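Local coordinates for protein transcriptional regulator, GntR family (Ralstonia eutropha, PDB 3IHU) that probably binds DNA through a winged helix-turn-helix domain and regulates transcription, as a GntR-family protein with an all-helical FCD domain, at residues G28-T33 and N139-F144; E135-A140 and S177-R182. One frame throughout, in Å; residues are numbered along the deposited sequence. Where two conformers were deposited one is given.

Interaction 1 of 2, residues G28-T33 and N139-F144; sequences GLELGT and NARRHF
Glu30 leaves its helix with CG anti to the backbone N (chi1 -176°) and stays extended beyond it, which carries the carboxylate across to Arg141 and Arg142. Both arginines also start anti and then bend at chi3, so that their guanidinium groups turn back to the same carboxylate. The result is a salt-bridge network between the winged helix-turn-helix domain, at the end of helix 17-31, and the helical FCD domain, on helix 134-152.

Arg141 grips Glu30 side-on. Its NE donates to Glu30 OE2 at 2.7 Å, and its NH2 donates to Glu30 OE1 at 2.9 Å. Both oxygens are met on the syn side, and the two planes are nearly coplanar, 27° apart. Arg142 comes differently. In the conformer given, Arg142 NH2 lies 2.6 Å from Glu30 OE1 as a salt bridge, with its guanidinium plane steeply turned against the carboxylate. A second conformer was deposited, so this arm of the network is less certain.

Arg141 is buried, and further partners fix its guanidinium. Its NH1 bonds His165 ND1, and Tyr145 makes a cation-pi contact with it. Two positive groups lie close here in that conformer, and the shared carboxylate probably offsets their charge. On the more exposed side, Leu31 CD2 comes within 4.4 Å of Asn139 OD1. The bond from Arg141 NE to Glu30 OE2 is fairly straight, with an N-H...acceptor angle of 159°.

Interaction 2 of 2, residues E135-A140 and S177-R182; sequences ETFSNA and SLRQMR
Phe137 and Arg179 meet by a CH-pi contact between two helices of the FCD domain, the all-helical domain of this GntR subfamily. Helix 134-152 carries the ring. The start of helix 179-195 carries both arginines of the contact.

The CH-pi contact comes first. Arg179 CD lies over one face of the Phe137 ring, 3.5 Å from the centroid and 14° off the ring normal. Arg179 CG and NE also reach ring atoms, so the chain of the arginine runs across the face. Arg179 has CG anti to its backbone nitrogen (chi1 -171°), and the straight start takes CD out over the ring before the bend at chi3. The guanidinium is tilted away from parallel with the ring, and the closest approach is made by CD.

Edge packing is the second kind. Arg182 NH2 comes to the edge of the ring, near its plane, 3.7 Å from Phe137 CE2. The guanidinium and the ring are almost perpendicular, at 86°, and CE2 lies over a guanidinium face. On helix 112-130, Leu125 and Ala128 also touch Phe137, which is buried.

Polar bonds hold the buried Arg182 in place. Its NH1 bonds Leu175 O and its NH2 bonds Tyr186 OH. No direct hydrogen bond joins the two segments. A water bridges them: it accepts from Arg182 NH2 at 2.8 Å, in the guanidinium plane, and lies 3.1 Å from Ser138 OG.

From the N terminus, helix 17-31 of the winged helix-turn-helix domain comes first, and interaction 1 closes a long loop of 105 residues from it to helix 134-152. Interaction 2 starts on that same helix and closes a shorter loop of 36 residues to helix 179-195. Their segments share Asn139 and Ala140. The second loop begins where the first ends, so they do not nest. Helix 134-152 therefore faces the winged helix-turn-helix domain and its FCD neighbour at once. The contacts touch directly: Leu31 packs on Ser138 and Glu135, Arg141 packs on Arg182, and Glu30 OE2 makes a weak hydrogen bond with Ser138 OG.

Interaction 1 of 2, residues G28-T33 and N139-F144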
# COMPACT_ATOMS: atom_id res chain seq x y z
N GLY A 28 -6.81 -7.56 -1.17
CA GLY A 28 -8.20 -7.55 -1.63
C GLY A 28 -8.87 -6.18 -1.54
O GLY A 28 -9.65 -5.82 -2.40
N LEU A 29 -8.55 -5.40 -0.52
CA LEU A 29 -9.12 -4.05 -0.39
C LEU A 29 -8.65 -3.20 -1.57
O LEU A 29 -9.44 -2.52 -2.20
CB LEU A 29 -8.75 -3.38 0.94
CG LEU A 29 -9.75 -3.61 2.08
CD1 LEU A 29 -9.05 -3.37 3.47
CD2 LEU A 29 -11.00 -2.75 1.87
N GLU A 30 -7.38 -3.31 -1.89
CA GLU A 30 -6.81 -2.61 -3.04
C GLU A 30 -7.33 -3.14 -4.35
O GLU A 30 -7.58 -2.38 -5.28
CB GLU A 30 -5.27 -2.75 -3.03
CG GLU A 30 -4.62 -1.94 -4.16
CD GLU A 30 -3.11 -1.82 -4.04
OE1 GLU A 30 -2.51 -2.50 -3.17
OE2 GLU A 30 -2.54 -1.07 -4.85
N LEU A 31 -7.50 -4.45 -4.43
CA LEU A 31 -7.98 -5.06 -5.65
C LEU A 31 -9.48 -4.95 -5.82
O LEU A 31 -9.98 -5.16 -6.93
CB LEU A 31 -7.56 -6.52 -5.72
CG LEU A 31 -6.06 -6.80 -5.89
CD1 LEU A 31 -5.77 -8.31 -5.98
CD2 LEU A 31 -5.55 -6.09 -7.17
N GLY A 32 -10.22 -4.67 -4.74
CA GLY A 32 -11.66 -4.54 -4.84
C GLY A 32 -12.44 -5.78 -4.47
O GLY A 32 -13.65 -5.79 -4.61
N THR A 33 -11.79 -6.83 -3.99
CA THR A 33 -12.51 -8.05 -3.59
C THR A 33 -13.02 -8.01 -2.13
O THR A 33 -13.80 -8.84 -1.75
CB THR A 33 -11.62 -9.27 -3.72
OG1 THR A 33 -10.40 -9.02 -3.02
CG2 THR A 33 -11.32 -9.59 -5.23
N ASN A 139 -0.46 -4.98 -8.48
CA ASN A 139 0.61 -5.95 -8.18
C ASN A 139 1.96 -5.33 -8.51
O ASN A 139 2.93 -5.54 -7.80
CB ASN A 139 0.46 -7.29 -8.95
CG ASN A 139 -0.88 -8.05 -8.68
OD1 ASN A 139 -1.52 -7.89 -7.66
ND2 ASN A 139 -1.27 -8.88 -9.64
N ALA A 140 2.05 -4.59 -9.61
CA ALA A 140 3.32 -3.96 -9.95
C ALA A 140 3.56 -2.83 -8.92
O ALA A 140 4.68 -2.59 -8.56
CB ALA A 140 3.33 -3.40 -11.40
N ARG A 141 2.51 -2.16 -8.46
CA ARG A 141 2.67 -1.16 -7.40
C ARG A 141 3.31 -1.80 -6.16
O ARG A 141 4.31 -1.31 -5.62
CB ARG A 141 1.37 -0.47 -7.05
CG ARG A 141 1.57 0.70 -5.99
CD ARG A 141 0.32 0.96 -5.17
NE ARG A 141 -0.04 -0.16 -4.31
CZ ARG A 141 0.63 -0.54 -3.22
NH1 ARG A 141 1.76 0.06 -2.82
NH2 ARG A 141 0.20 -1.58 -2.52
N ARG A 142 2.73 -2.90 -5.71
CA ARG A 142 3.27 -3.58 -4.54
C ARG A 142 4.76 -3.92 -4.77
O ARG A 142 5.59 -3.66 -3.89
CB ARG A 142 2.42 -4.80 -4.16
CG ARG A 142 2.43 -5.14 -2.66
CD ARG A 142 1.30 -6.11 -2.21
NE ARG A 142 -0.04 -5.51 -2.22
CZ ARG A 142 -0.56 -4.74 -1.25
NH1 ARG A 142 0.14 -4.43 -0.17
NH2 ARG A 142 -1.79 -4.26 -1.39
N HIS A 143 5.11 -4.47 -5.94
CA HIS A 143 6.49 -4.79 -6.25
C HIS A 143 7.45 -3.59 -6.23
O HIS A 143 8.59 -3.68 -5.76
CB HIS A 143 6.55 -5.50 -7.64
CG HIS A 143 7.89 -6.00 -7.99
ND1 HIS A 143 8.63 -6.80 -7.13
CD2 HIS A 143 8.65 -5.85 -9.11
CE1 HIS A 143 9.79 -7.09 -7.70
NE2 HIS A 143 9.83 -6.54 -8.90
N PHE A 144 6.99 -2.47 -6.76
CA PHE A 144 7.73 -1.22 -6.74
C PHE A 144 8.06 -0.82 -5.30
O PHE A 144 9.22 -0.57 -4.97
CB PHE A 144 6.84 -0.16 -7.38
CG PHE A 144 7.42 1.19 -7.42
CD1 PHE A 144 8.58 1.42 -8.10
CD2 PHE A 144 6.80 2.25 -6.80
CE1 PHE A 144 9.10 2.70 -8.19
CE2 PHE A 144 7.31 3.53 -6.89
CZ PHE A 144 8.48 3.74 -7.59

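Interaction 2 of 2, residues E135-A140 and S177-R182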
# COMPACT_ATOMS: atom_id res chain seq x y z
N GLU A 135 -5.71 -4.84 -11.59
CA GLU A 135 -5.12 -5.95 -10.86
C GLU A 135 -3.61 -5.96 -11.01
O GLU A 135 -2.87 -5.97 -9.99
CB GLU A 135 -5.70 -7.29 -11.34
CG GLU A 135 -5.10 -8.49 -10.56
CD GLU A 135 -5.88 -9.80 -10.74
OE1 GLU A 135 -6.90 -9.83 -11.48
OE2 GLU A 135 -5.42 -10.79 -10.14
N THR A 136 -3.15 -5.95 -12.26
CA THR A 136 -1.72 -5.99 -12.56
C THR A 136 -1.06 -4.68 -12.15
O THR A 136 0.09 -4.65 -11.76
CB THR A 136 -1.42 -6.22 -14.05
OG1 THR A 136 -2.04 -5.17 -14.81
CG2 THR A 136 -1.93 -7.59 -14.53
N PHE A 137 -1.80 -3.58 -12.19
CA PHE A 137 -1.22 -2.31 -11.75
C PHE A 137 -0.97 -2.40 -10.26
O PHE A 137 0.10 -2.04 -9.79
CB PHE A 137 -2.12 -1.12 -12.09
CG PHE A 137 -1.48 0.22 -11.83
CD1 PHE A 137 -0.64 0.78 -12.76
CD2 PHE A 137 -1.69 0.90 -10.63
CE1 PHE A 137 -0.03 2.01 -12.51
CE2 PHE A 137 -1.09 2.10 -10.38
CZ PHE A 137 -0.26 2.67 -11.33
N SER A 138 -1.96 -2.90 -9.51
CA SER A 138 -1.80 -3.03 -8.06
C SER A 138 -0.65 -3.93 -7.70
O SER A 138 0.07 -3.65 -6.74
CB SER A 138 -3.04 -3.58 -7.38
OG SER A 138 -4.03 -2.61 -7.35
N ASN A 139 -0.46 -4.98 -8.48
CA ASN A 139 0.61 -5.95 -8.18
C ASN A 139 1.96 -5.33 -8.51
O ASN A 139 2.93 -5.54 -7.80
CB ASN A 139 0.46 -7.29 -8.95
CG ASN A 139 -0.88 -8.05 -8.68
OD1 ASN A 139 -1.52 -7.89 -7.66
ND2 ASN A 139 -1.27 -8.88 -9.64
N ALA A 140 2.05 -4.59 -9.61
CA ALA A 140 3.32 -3.96 -9.95
C ALA A 140 3.56 -2.83 -8.92
O ALA A 140 4.68 -2.59 -8.56
CB ALA A 140 3.33 -3.40 -11.40
N SER A 177 -9.28 5.38 -9.86
CA SER A 177 -9.59 6.44 -10.81
C SER A 177 -8.46 7.48 -10.99
O SER A 177 -8.55 8.32 -11.90
CB SER A 177 -10.90 7.15 -10.42
OG SER A 177 -10.69 7.97 -9.25
N LEU A 178 -7.43 7.43 -10.13
CA LEU A 178 -6.30 8.38 -10.18
C LEU A 178 -5.00 7.76 -10.72
O LEU A 178 -3.87 8.30 -10.53
CB LEU A 178 -6.07 8.97 -8.79
CG LEU A 178 -7.33 9.70 -8.24
CD1 LEU A 178 -7.19 9.97 -6.76
CD2 LEU A 178 -7.65 11.01 -9.02
N ARG A 179 -5.15 6.65 -11.44
CA ARG A 179 -3.97 5.88 -11.89
C ARG A 179 -2.99 6.65 -12.82
O ARG A 179 -1.77 6.47 -12.75
CB ARG A 179 -4.43 4.63 -12.59
CG ARG A 179 -3.30 3.71 -12.87
CD ARG A 179 -3.77 2.38 -13.37
NE ARG A 179 -4.76 1.75 -12.51
CZ ARG A 179 -5.97 1.37 -12.95
NH1 ARG A 179 -6.32 1.56 -14.20
NH2 ARG A 179 -6.85 0.78 -12.12
N GLN A 180 -3.53 7.47 -13.71
CA GLN A 180 -2.65 8.28 -14.57
C GLN A 180 -1.70 9.11 -13.70
O GLN A 180 -0.51 9.06 -13.89
CB GLN A 180 -3.46 9.20 -15.46
CG GLN A 180 -4.36 8.39 -16.40
CD GLN A 180 -5.20 9.24 -17.35
OE1 GLN A 180 -6.43 9.39 -17.16
NE2 GLN A 180 -4.57 9.74 -18.38
N MSE A 181 -2.25 9.86 -12.74
CA MSE A 181 -1.47 10.75 -11.87
C MSE A 181 -0.51 9.91 -11.01
O MSE A 181 0.66 10.26 -10.80
CB MSE A 181 -2.42 11.58 -10.98
CG MSE A 181 -1.78 12.42 -9.87
SE MSE A 181 -3.08 12.95 -8.49
CE MSE A 181 -3.21 11.25 -7.52
N ARG A 182 -1.02 8.80 -10.50
CA ARG A 182 -0.20 7.98 -9.61
C ARG A 182 1.00 7.42 -10.37
O ARG A 182 2.10 7.36 -9.85
CB ARG A 182 -1.04 6.89 -8.93
CG ARG A 182 -2.15 7.47 -8.02
CD ARG A 182 -3.21 6.42 -7.62
NE ARG A 182 -2.54 5.21 -7.17
CZ ARG A 182 -2.92 3.97 -7.42
NH1 ARG A 182 -4.01 3.71 -8.13
NH2 ARG A 182 -2.17 2.98 -6.97
O HOH W 1 -2.85 0.23 -7.02